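Local structure of oxidoreductase (3Q2K) at residues L146-L158 with N310-Y324. The protein probably oxidises a UDP-linked N-acetylglucosaminuronic acid with an NAD cofactor, a step toward 2,3-diacetamido-2,3-dideoxy-D-mannuronic acid. Sequence-based numbering, arbitrary orientation.
Sequences LFVVKQNRRNATL and NYETTSVYGFGHPLY. With NAI (1,4-dihydronicotinamide adenine dinucleotide), chain U.
The Tyr324 ring carries Val149 on one face, with CA 3.9 Å from the ring centroid and 27° off its normal, a CH-pi contact displaced toward the rim; Phe147 CB lies near the ring plane, at the edge. With CG anti to the backbone N (chi1 -179°), the tyrosine ring is set against the 148-150 backbone, and its OH gives a weak hydrogen bond to Val148 O at 2.7 Å. Over one face of the His321 ring lies Gln151 CD, offset toward the rim; Gln151 NE2 is 3.6 Å from His321 CE1, while His321 NE2 bonds to Glu122. Bent at chi2, Gln151 meets the NADH carboxamide in two reciprocal hydrogen bonds, each amide giving one N-H and taking one: Gln151 NE2 to O7N at 2.8 Å, and N7N to Gln151 OE1 at 3.2 Å, nearly straight at 171°. Farther along, Thr157 N donates to Thr313 OG1 (3.0 Å), a hydroxyl also bonded to Ala309 O, and a water links Ala156 N to Glu312 OE1. Outermost Rossmann strand 146-148 and the loop after it thus meet helix 321-333, and the start of helix 156-166 meets helix 306-315; the paired amide bonds would hold the carboxamide against rotation about its bond to the nicotinamide ring.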
ATOM      1  N   LEU C 146       0.422  38.109 -13.470  1.00 40.13           N
ATOM      2  CA  LEU C 146      -0.679  37.156 -13.557  1.00 24.86           C
ATOM      3  C   LEU C 146      -1.460  37.308 -12.259  1.00 25.34           C
ATOM      4  O   LEU C 146      -0.882  37.068 -11.200  1.00 24.84           O
ATOM      5  CB  LEU C 146      -0.116  35.736 -13.661  1.00 23.10           C
ATOM      6  CG  LEU C 146      -1.069  34.599 -13.325  1.00 32.72           C
ATOM      7  CD1 LEU C 146      -2.423  34.843 -13.978  1.00 30.42           C
ATOM      8  CD2 LEU C 146      -0.469  33.256 -13.728  1.00 24.72           C
ATOM      9  N   PHE C 147      -2.711  37.759 -12.316  1.00 20.86           N
ATOM     10  CA  PHE C 147      -3.539  37.868 -11.113  1.00 24.06           C
ATOM     11  C   PHE C 147      -4.608  36.774 -11.172  1.00 39.87           C
ATOM     12  O   PHE C 147      -5.022  36.372 -12.251  1.00 30.46           O
ATOM     13  CB  PHE C 147      -4.299  39.190 -11.014  1.00 24.10           C
ATOM     14  CG  PHE C 147      -3.445  40.415 -11.169  1.00 40.40           C
ATOM     15  CD1 PHE C 147      -3.070  41.152 -10.058  1.00 37.24           C
ATOM     16  CD2 PHE C 147      -3.048  40.849 -12.424  1.00 45.92           C
ATOM     17  CE1 PHE C 147      -2.284  42.282 -10.179  1.00 40.70           C
ATOM     18  CE2 PHE C 147      -2.286  41.992 -12.553  1.00 47.57           C
ATOM     19  CZ  PHE C 147      -1.881  42.692 -11.434  1.00 27.95           C
ATOM     20  N   VAL C 148      -5.059  36.256 -10.035  1.00 37.05           N
ATOM     21  CA  VAL C 148      -6.159  35.305 -10.017  1.00 21.20           C
ATOM     22  C   VAL C 148      -7.298  35.887  -9.175  1.00 28.71           C
ATOM     23  O   VAL C 148      -7.118  36.364  -8.058  1.00 23.70           O
ATOM     24  CB  VAL C 148      -5.700  33.946  -9.460  1.00 42.25           C
ATOM     25  CG1 VAL C 148      -6.889  32.989  -9.347  1.00 22.71           C
ATOM     26  CG2 VAL C 148      -4.545  33.423 -10.316  1.00 19.09           C
ATOM     27  N   VAL C 149      -8.519  35.871  -9.696  1.00 20.93           N
ATOM     28  CA  VAL C 149      -9.590  36.583  -8.996  1.00 29.52           C
ATOM     29  C   VAL C 149      -9.957  35.806  -7.745  1.00 41.10           C
ATOM     30  O   VAL C 149     -10.369  34.658  -7.847  1.00 19.99           O
ATOM     31  CB  VAL C 149     -10.835  36.732  -9.884  1.00 50.96           C
ATOM     32  CG1 VAL C 149     -12.012  37.246  -9.078  1.00 32.37           C
ATOM     33  CG2 VAL C 149     -10.506  37.682 -11.021  1.00 34.01           C
ATOM     34  N   LYS C 150      -9.799  36.391  -6.564  1.00 32.12           N
ATOM     35  CA  LYS C 150     -10.277  35.695  -5.386  1.00 22.06           C
ATOM     36  C   LYS C 150     -10.971  36.754  -4.548  1.00 27.79           C
ATOM     37  O   LYS C 150     -10.422  37.183  -3.532  1.00 34.24           O
ATOM     38  CB  LYS C 150      -9.124  35.054  -4.606  1.00 18.19           C
ATOM     39  CG  LYS C 150      -9.337  33.587  -4.316  1.00 86.01           C
ATOM     40  CD  LYS C 150      -8.915  32.814  -5.545  1.00 25.22           C
ATOM     41  CE  LYS C 150      -8.965  31.318  -5.243  1.00 52.73           C
ATOM     42  NZ  LYS C 150      -9.985  30.518  -5.977  1.00 21.41           N
ATOM     43  N   GLN C 151     -12.186  37.134  -4.934  1.00 31.97           N
ATOM     44  CA  GLN C 151     -12.736  38.355  -4.358  1.00 19.62           C
ATOM     45  C   GLN C 151     -13.038  38.236  -2.876  1.00 32.05           C
ATOM     46  O   GLN C 151     -12.977  39.251  -2.182  1.00 26.89           O
ATOM     47  CB  GLN C 151     -13.887  38.986  -5.154  1.00 34.27           C
ATOM     48  CG  GLN C 151     -15.217  38.234  -5.110  1.00 28.87           C
ATOM     49  CD  GLN C 151     -15.291  37.178  -6.191  1.00 41.63           C
ATOM     50  OE1 GLN C 151     -14.269  36.624  -6.608  1.00 36.70           O
ATOM     51  NE2 GLN C 151     -16.496  36.935  -6.693  1.00 34.99           N
ATOM     52  N   ASN C 152     -13.325  37.035  -2.385  1.00 29.89           N
ATOM     53  CA  ASN C 152     -13.810  36.957  -1.012  1.00 17.38           C
ATOM     54  C   ASN C 152     -12.691  37.376  -0.074  1.00 22.25           C
ATOM     55  O   ASN C 152     -12.932  37.716   1.083  1.00 33.21           O
ATOM     56  CB  ASN C 152     -14.246  35.538  -0.620  1.00 30.73           C
ATOM     57  CG  ASN C 152     -15.568  35.130  -1.246  1.00 42.13           C
ATOM     58  OD1 ASN C 152     -16.134  35.819  -2.095  1.00 27.83           O
ATOM     59  ND2 ASN C 152     -16.038  33.949  -0.875  1.00 20.79           N
ATOM     60  N   ARG C 153     -11.466  37.384  -0.591  1.00 25.56           N
ATOM     61  CA  ARG C 153     -10.371  37.794   0.280  1.00 25.31           C
ATOM     62  C   ARG C 153     -10.535  39.224   0.794  1.00 25.52           C
ATOM     63  O   ARG C 153     -10.001  39.613   1.837  1.00 32.65           O
ATOM     64  CB  ARG C 153      -9.024  37.589  -0.415  1.00 23.76           C
ATOM     65  CG  ARG C 153      -8.545  36.158  -0.469  1.00 24.72           C
ATOM     66  CD  ARG C 153      -7.152  36.124  -1.081  1.00 45.86           C
ATOM     67  NE  ARG C 153      -6.653  34.767  -1.291  1.00 37.64           N
ATOM     68  CZ  ARG C 153      -5.366  34.451  -1.403  1.00 32.76           C
ATOM     69  NH1 ARG C 153      -4.419  35.370  -1.310  1.00 24.82           N
ATOM     70  NH2 ARG C 153      -4.998  33.196  -1.604  1.00 23.96           N
ATOM     71  N   ARG C 154     -11.299  40.027   0.064  1.00 28.94           N
ATOM     72  CA  ARG C 154     -11.430  41.428   0.429  1.00 42.84           C
ATOM     73  C   ARG C 154     -12.622  41.581   1.356  1.00 33.54           C
ATOM     74  O   ARG C 154     -12.825  42.661   1.898  1.00 40.97           O
ATOM     75  CB  ARG C 154     -11.640  42.307  -0.806  1.00 39.14           C
ATOM     76  CG  ARG C 154     -10.557  42.219  -1.866  1.00 51.36           C
ATOM     77  CD  ARG C 154      -9.166  42.529  -1.325  1.00 36.38           C
ATOM     78  NE  ARG C 154      -9.120  43.749  -0.527  1.00 62.67           N
ATOM     79  CZ  ARG C 154      -8.394  43.874   0.577  1.00 37.91           C
ATOM     80  NH1 ARG C 154      -8.403  45.012   1.257  1.00100.00           N
ATOM     81  NH2 ARG C 154      -7.664  42.855   1.007  1.00 58.10           N
ATOM     82  N   ASN C 155     -13.423  40.531   1.496  1.00 34.09           N
ATOM     83  CA  ASN C 155     -14.544  40.596   2.423  1.00 17.90           C
ATOM     84  C   ASN C 155     -14.124  41.197   3.762  1.00 32.67           C
ATOM     85  O   ASN C 155     -13.197  40.719   4.408  1.00 28.17           O
ATOM     86  CB  ASN C 155     -15.051  39.189   2.722  1.00 41.05           C
ATOM     87  CG  ASN C 155     -15.972  38.688   1.638  1.00 22.42           C
ATOM     88  OD1 ASN C 155     -16.058  39.308   0.581  1.00 31.43           O
ATOM     89  ND2 ASN C 155     -16.636  37.559   1.880  1.00 44.43           N
ATOM     90  N   ALA C 156     -14.833  42.217   4.225  1.00 32.79           N
ATOM     91  CA  ALA C 156     -14.516  42.758   5.544  1.00 29.03           C
ATOM     92  C   ALA C 156     -14.510  41.751   6.683  1.00 41.53           C
ATOM     93  O   ALA C 156     -13.652  41.873   7.561  1.00 31.40           O
ATOM     94  CB  ALA C 156     -15.428  43.915   5.905  1.00 26.96           C
ATOM     95  N   THR C 157     -15.471  40.829   6.711  1.00 20.37           N
ATOM     96  CA  THR C 157     -15.461  39.807   7.759  1.00 25.92           C
ATOM     97  C   THR C 157     -14.169  38.983   7.776  1.00 26.51           C
ATOM     98  O   THR C 157     -13.597  38.763   8.840  1.00 33.95           O
ATOM     99  CB  THR C 157     -16.607  38.828   7.505  1.00 36.44           C
ATOM    100  OG1 THR C 157     -16.508  38.464   6.121  1.00 23.51           O
ATOM    101  CG2 THR C 157     -17.956  39.506   7.783  1.00 22.29           C
ATOM    102  N   LEU C 158     -13.701  38.535   6.613  1.00 34.00           N
ATOM    103  CA  LEU C 158     -12.573  37.609   6.564  1.00 27.34           C
ATOM    104  C   LEU C 158     -11.285  38.401   6.778  1.00 24.06           C
ATOM    105  O   LEU C 158     -10.337  37.907   7.392  1.00 30.38           O
ATOM    106  CB  LEU C 158     -12.549  36.845   5.235  1.00 32.15           C
ATOM    107  CG  LEU C 158     -13.658  35.823   4.948  1.00 35.97           C
ATOM    108  CD1 LEU C 158     -13.633  35.233   3.536  1.00 21.92           C
ATOM    109  CD2 LEU C 158     -13.684  34.712   5.996  1.00 20.94           C
ATOM    110  N   ASN C 310     -19.917  42.882   9.058  1.00 37.54           N
ATOM    111  CA  ASN C 310     -21.019  42.052   8.573  1.00 35.60           C
ATOM    112  C   ASN C 310     -21.852  42.866   7.591  1.00 73.08           C
ATOM    113  O   ASN C 310     -22.174  42.409   6.489  1.00 34.43           O
ATOM    114  CB  ASN C 310     -21.922  41.599   9.729  1.00 23.55           C
ATOM    115  CG  ASN C 310     -21.212  40.697  10.715  1.00 29.87           C
ATOM    116  OD1 ASN C 310     -21.708  40.361  11.796  1.00 38.97           O
ATOM    117  ND2 ASN C 310     -19.963  40.393  10.389  1.00 32.32           N
ATOM    118  N   TYR C 311     -22.213  44.081   7.995  1.00 39.58           N
ATOM    119  CA  TYR C 311     -23.163  44.798   7.146  1.00 26.07           C
ATOM    120  C   TYR C 311     -22.483  45.077   5.810  1.00 31.50           C
ATOM    121  O   TYR C 311     -23.072  44.915   4.742  1.00 43.36           O
ATOM    122  CB  TYR C 311     -23.734  46.084   7.750  1.00 54.03           C
ATOM    123  CG  TYR C 311     -24.516  46.840   6.699  1.00 79.16           C
ATOM    124  CD1 TYR C 311     -23.895  47.798   5.906  1.00 48.66           C
ATOM    125  CD2 TYR C 311     -25.852  46.547   6.449  1.00 87.86           C
ATOM    126  CE1 TYR C 311     -24.597  48.471   4.923  1.00 57.08           C
ATOM    127  CE2 TYR C 311     -26.564  47.219   5.469  1.00 45.89           C
ATOM    128  CZ  TYR C 311     -25.927  48.176   4.709  1.00 70.43           C
ATOM    129  OH  TYR C 311     -26.619  48.850   3.727  1.00 93.80           O
ATOM    130  N   GLU C 312     -21.223  45.491   5.891  1.00 28.84           N
ATOM    131  CA  GLU C 312     -20.452  45.717   4.677  1.00 31.34           C
ATOM    132  C   GLU C 312     -20.278  44.494   3.778  1.00 43.77           C
ATOM    133  O   GLU C 312     -20.544  44.573   2.581  1.00 39.75           O
ATOM    134  CB  GLU C 312     -19.102  46.337   5.036  1.00 88.80           C
ATOM    135  CG  GLU C 312     -18.203  46.441   3.825  1.00 52.38           C
ATOM    136  CD  GLU C 312     -16.844  47.010   4.179  1.00100.00           C
ATOM    137  OE1 GLU C 312     -15.969  46.934   3.291  1.00 54.68           O
ATOM    138  OE2 GLU C 312     -16.653  47.503   5.314  1.00 90.66           O
ATOM    139  N   THR C 313     -19.852  43.353   4.312  1.00 57.69           N
ATOM    140  CA  THR C 313     -19.592  42.214   3.432  1.00 44.24           C
ATOM    141  C   THR C 313     -20.895  41.766   2.781  1.00 54.02           C
ATOM    142  O   THR C 313     -20.951  41.441   1.590  1.00 29.71           O
ATOM    143  CB  THR C 313     -18.952  41.028   4.182  1.00 26.25           C
ATOM    144  OG1 THR C 313     -17.891  41.524   5.004  1.00 38.16           O
ATOM    145  CG2 THR C 313     -18.422  39.981   3.211  1.00 33.98           C
ATOM    146  N   THR C 314     -21.945  41.771   3.600  1.00 38.39           N
ATOM    147  CA  THR C 314     -23.271  41.405   3.111  1.00 53.50           C
ATOM    148  C   THR C 314     -23.760  42.299   1.980  1.00 92.79           C
ATOM    149  O   THR C 314     -24.349  41.810   1.011  1.00 25.62           O
ATOM    150  CB  THR C 314     -24.326  41.353   4.224  1.00 43.88           C
ATOM    151  OG1 THR C 314     -23.882  40.414   5.209  1.00 47.83           O
ATOM    152  CG2 THR C 314     -25.652  40.887   3.648  1.00 44.58           C
ATOM    153  N   SER C 315     -23.484  43.592   2.121  1.00 42.74           N
ATOM    154  CA  SER C 315     -23.911  44.560   1.112  1.00 43.23           C
ATOM    155  C   SER C 315     -23.238  44.461  -0.256  1.00 58.45           C
ATOM    156  O   SER C 315     -23.710  45.068  -1.217  1.00 49.52           O
ATOM    157  CB  SER C 315     -23.809  45.992   1.641  1.00 34.91           C
ATOM    158  OG  SER C 315     -22.832  46.743   0.938  1.00 65.00           O
ATOM    159  N   VAL C 316     -22.135  43.731  -0.375  1.00 35.52           N
ATOM    160  CA  VAL C 316     -21.552  43.543  -1.700  1.00 52.14           C
ATOM    161  C   VAL C 316     -21.622  42.082  -2.126  1.00 31.24           C
ATOM    162  O   VAL C 316     -21.045  41.680  -3.139  1.00 45.43           O
ATOM    163  CB  VAL C 316     -20.102  44.035  -1.803  1.00 53.94           C
ATOM    164  CG1 VAL C 316     -20.027  45.494  -1.362  1.00 33.65           C
ATOM    165  CG2 VAL C 316     -19.203  43.102  -1.002  1.00 45.11           C
ATOM    166  N   TYR C 317     -22.356  41.305  -1.340  1.00 37.73           N
ATOM    167  CA  TYR C 317     -22.726  39.949  -1.732  1.00 46.48           C
ATOM    168  C   TYR C 317     -23.135  39.874  -3.205  1.00 41.14           C
ATOM    169  O   TYR C 317     -24.079  40.528  -3.652  1.00 41.44           O
ATOM    170  CB  TYR C 317     -23.854  39.438  -0.831  1.00 25.05           C
ATOM    171  CG  TYR C 317     -24.281  38.042  -1.222  1.00 82.09           C
ATOM    172  CD1 TYR C 317     -23.778  36.926  -0.567  1.00 62.62           C
ATOM    173  CD2 TYR C 317     -25.151  37.835  -2.286  1.00100.00           C
ATOM    174  CE1 TYR C 317     -24.152  35.648  -0.949  1.00 69.27           C
ATOM    175  CE2 TYR C 317     -25.529  36.564  -2.675  1.00 63.11           C
ATOM    176  CZ  TYR C 317     -25.027  35.473  -1.999  1.00 65.50           C
ATOM    177  OH  TYR C 317     -25.398  34.205  -2.385  1.00 55.99           O
ATOM    178  N   GLY C 318     -22.411  39.071  -3.978  1.00100.00           N
ATOM    179  CA  GLY C 318     -22.701  38.943  -5.402  1.00 21.27           C
ATOM    180  C   GLY C 318     -22.017  39.945  -6.308  1.00 32.45           C
ATOM    181  O   GLY C 318     -21.923  39.711  -7.512  1.00 42.49           O
ATOM    182  N   PHE C 319     -21.572  41.064  -5.738  1.00 38.61           N
ATOM    183  CA  PHE C 319     -20.875  42.120  -6.459  1.00 46.42           C
ATOM    184  C   PHE C 319     -19.505  42.340  -5.826  1.00 43.40           C
ATOM    185  O   PHE C 319     -19.196  43.449  -5.381  1.00 45.83           O
ATOM    186  CB  PHE C 319     -21.625  43.458  -6.397  1.00100.00           C
ATOM    187  CG  PHE C 319     -23.076  43.417  -6.806  1.00100.00           C
ATOM    188  CD1 PHE C 319     -23.449  43.477  -8.141  1.00100.00           C
ATOM    189  CD2 PHE C 319     -24.081  43.412  -5.846  1.00100.00           C
ATOM    190  CE1 PHE C 319     -24.791  43.471  -8.509  1.00100.00           C
ATOM    191  CE2 PHE C 319     -25.427  43.414  -6.199  1.00 60.84           C
ATOM    192  CZ  PHE C 319     -25.791  43.457  -7.543  1.00 33.35           C
ATOM    193  N   GLY C 320     -18.688  41.293  -5.754  1.00 51.26           N
ATOM    194  CA  GLY C 320     -17.409  41.433  -5.072  1.00 24.08           C
ATOM    195  C   GLY C 320     -16.273  41.965  -5.923  1.00 44.58           C
ATOM    196  O   GLY C 320     -15.246  42.444  -5.433  1.00 37.79           O
ATOM    197  N   HIS C 321     -16.451  41.865  -7.234  1.00 31.07           N
ATOM    198  CA  HIS C 321     -15.324  42.237  -8.080  1.00 32.22           C
ATOM    199  C   HIS C 321     -14.840  43.681  -7.933  1.00 50.97           C
ATOM    200  O   HIS C 321     -13.642  43.919  -8.082  1.00 40.86           O
ATOM    201  CB  HIS C 321     -15.583  41.880  -9.545  1.00 31.14           C
ATOM    202  CG  HIS C 321     -15.797  40.419  -9.787  1.00 43.71           C
ATOM    203  ND1 HIS C 321     -16.978  39.781  -9.474  1.00 52.87           N
ATOM    204  CD2 HIS C 321     -15.008  39.490 -10.378  1.00 45.54           C
ATOM    205  CE1 HIS C 321     -16.903  38.518  -9.857  1.00 26.23           C
ATOM    206  NE2 HIS C 321     -15.703  38.306 -10.368  1.00 56.77           N
ATOM    207  N   PRO C 322     -15.735  44.645  -7.654  1.00 33.97           N
ATOM    208  CA  PRO C 322     -15.296  46.040  -7.636  1.00100.00           C
ATOM    209  C   PRO C 322     -14.102  46.215  -6.703  1.00 31.64           C
ATOM    210  O   PRO C 322     -13.124  46.896  -7.026  1.00 37.51           O
ATOM    211  CB  PRO C 322     -16.521  46.827  -7.142  1.00 31.13           C
ATOM    212  CG  PRO C 322     -17.552  45.792  -6.786  1.00 90.76           C
ATOM    213  CD  PRO C 322     -17.203  44.558  -7.576  1.00 52.46           C
ATOM    214  N   LEU C 323     -14.192  45.585  -5.537  1.00 42.04           N
ATOM    215  CA  LEU C 323     -13.102  45.588  -4.567  1.00 49.06           C
ATOM    216  C   LEU C 323     -11.826  44.891  -5.027  1.00 57.66           C
ATOM    217  O   LEU C 323     -10.721  45.362  -4.754  1.00 37.09           O
ATOM    218  CB  LEU C 323     -13.601  44.887  -3.305  1.00 62.26           C
ATOM    219  CG  LEU C 323     -14.405  45.880  -2.472  1.00 53.63           C
ATOM    220  CD1 LEU C 323     -15.342  45.130  -1.536  1.00 51.81           C
ATOM    221  CD2 LEU C 323     -13.366  46.750  -1.771  1.00 37.52           C
ATOM    222  N   TYR C 324     -11.963  43.747  -5.690  1.00 37.55           N
ATOM    223  CA  TYR C 324     -10.769  43.070  -6.183  1.00 44.85           C
ATOM    224  C   TYR C 324     -10.016  43.966  -7.160  1.00 24.20           C
ATOM    225  O   TYR C 324      -8.788  43.933  -7.236  1.00 36.44           O
ATOM    226  CB  TYR C 324     -11.121  41.748  -6.870  1.00 56.97           C
ATOM    227  CG  TYR C 324      -9.928  40.973  -7.399  1.00 41.61           C
ATOM    228  CD1 TYR C 324      -9.478  41.161  -8.697  1.00 35.64           C
ATOM    229  CD2 TYR C 324      -9.238  40.066  -6.604  1.00 34.14           C
ATOM    230  CE1 TYR C 324      -8.397  40.455  -9.200  1.00 57.12           C
ATOM    231  CE2 TYR C 324      -8.147  39.363  -7.093  1.00 34.38           C
ATOM    232  CZ  TYR C 324      -7.717  39.580  -8.385  1.00 33.93           C
ATOM    233  OH  TYR C 324      -6.655  38.881  -8.909  1.00 55.80           O
TER
HETATM  234  PA  NAI U 500     -20.178  31.213 -19.138  1.00 30.27           P
HETATM  235  O1A NAI U 500     -20.646  30.087 -19.974  1.00 26.29           O
HETATM  236  O2A NAI U 500     -21.472  32.102 -18.769  1.00 24.14           O
HETATM  237  O5B NAI U 500     -19.394  32.386 -19.918  1.00 35.26           O
HETATM  238  C5B NAI U 500     -18.706  31.778 -21.005  1.00 28.74           C
HETATM  239  C4B NAI U 500     -18.271  32.728 -22.113  1.00 41.42           C
HETATM  240  O4B NAI U 500     -16.975  32.349 -22.597  1.00 29.27           O
HETATM  241  C3B NAI U 500     -19.351  32.387 -23.158  1.00 27.59           C
HETATM  242  O3B NAI U 500     -19.886  33.622 -23.640  1.00 45.37           O
HETATM  243  C2B NAI U 500     -18.514  31.525 -24.144  1.00 28.42           C
HETATM  244  O2B NAI U 500     -18.940  31.660 -25.503  1.00 47.24           O
HETATM  245  C1B NAI U 500     -17.172  32.280 -24.017  1.00 30.96           C
HETATM  246  N9A NAI U 500     -16.141  31.463 -24.634  1.00 28.11           N
HETATM  247  C8A NAI U 500     -16.093  30.108 -24.745  1.00 33.60           C
HETATM  248  N7A NAI U 500     -14.980  29.801 -25.351  1.00 28.74           N
HETATM  249  C5A NAI U 500     -14.258  30.897 -25.677  1.00 27.15           C
HETATM  250  C6A NAI U 500     -13.026  31.163 -26.306  1.00 24.25           C
HETATM  251  N6A NAI U 500     -12.203  30.151 -26.766  1.00 36.40           N
HETATM  252  N1A NAI U 500     -12.655  32.436 -26.407  1.00 44.83           N
HETATM  253  C2A NAI U 500     -13.390  33.426 -25.931  1.00 22.05           C
HETATM  254  N3A NAI U 500     -14.548  33.220 -25.340  1.00 23.50           N
HETATM  255  C4A NAI U 500     -14.999  31.983 -25.180  1.00 39.22           C
HETATM  256  O3  NAI U 500     -19.771  30.723 -17.666  1.00 43.32           O
HETATM  257  PN  NAI U 500     -19.216  31.845 -16.660  1.00 34.04           P
HETATM  258  O1N NAI U 500     -20.124  31.613 -15.439  1.00 27.28           O
HETATM  259  O2N NAI U 500     -19.335  33.354 -16.960  1.00 40.07           O
HETATM  260  O5D NAI U 500     -17.747  31.327 -16.227  1.00 35.97           O
HETATM  261  C5D NAI U 500     -17.001  32.464 -15.815  1.00 71.05           C
HETATM  262  C4D NAI U 500     -15.546  32.073 -15.526  1.00 14.74           C
HETATM  263  O4D NAI U 500     -15.376  32.871 -14.335  1.00 31.57           O
HETATM  264  C3D NAI U 500     -15.380  30.605 -15.084  1.00 17.16           C
HETATM  265  O3D NAI U 500     -14.046  30.271 -14.720  1.00 21.84           O
HETATM  266  C2D NAI U 500     -16.154  30.654 -13.752  1.00 26.48           C
HETATM  267  O2D NAI U 500     -15.560  29.688 -12.891  1.00 25.09           O
HETATM  268  C1D NAI U 500     -15.640  32.010 -13.213  1.00 30.13           C
HETATM  269  N1N NAI U 500     -16.604  32.698 -12.359  1.00 34.34           N
HETATM  270  C2N NAI U 500     -16.134  33.297 -11.286  1.00 19.64           C
HETATM  271  C3N NAI U 500     -17.029  33.964 -10.460  1.00 26.51           C
HETATM  272  C7N NAI U 500     -16.526  34.626  -9.243  1.00 26.01           C
HETATM  273  O7N NAI U 500     -17.291  34.845  -8.326  1.00 32.47           O
HETATM  274  N7N NAI U 500     -15.216  34.936  -9.181  1.00 23.20           N
HETATM  275  C4N NAI U 500     -18.388  33.963 -10.769  1.00 25.16           C
HETATM  276  C5N NAI U 500     -18.802  33.294 -11.905  1.00 35.03           C
HETATM  277  C6N NAI U 500     -17.873  32.666 -12.710  1.00 37.73           C
HETATM  278  O   HOH W   1     -16.588  43.837   2.454  1.00 36.27           O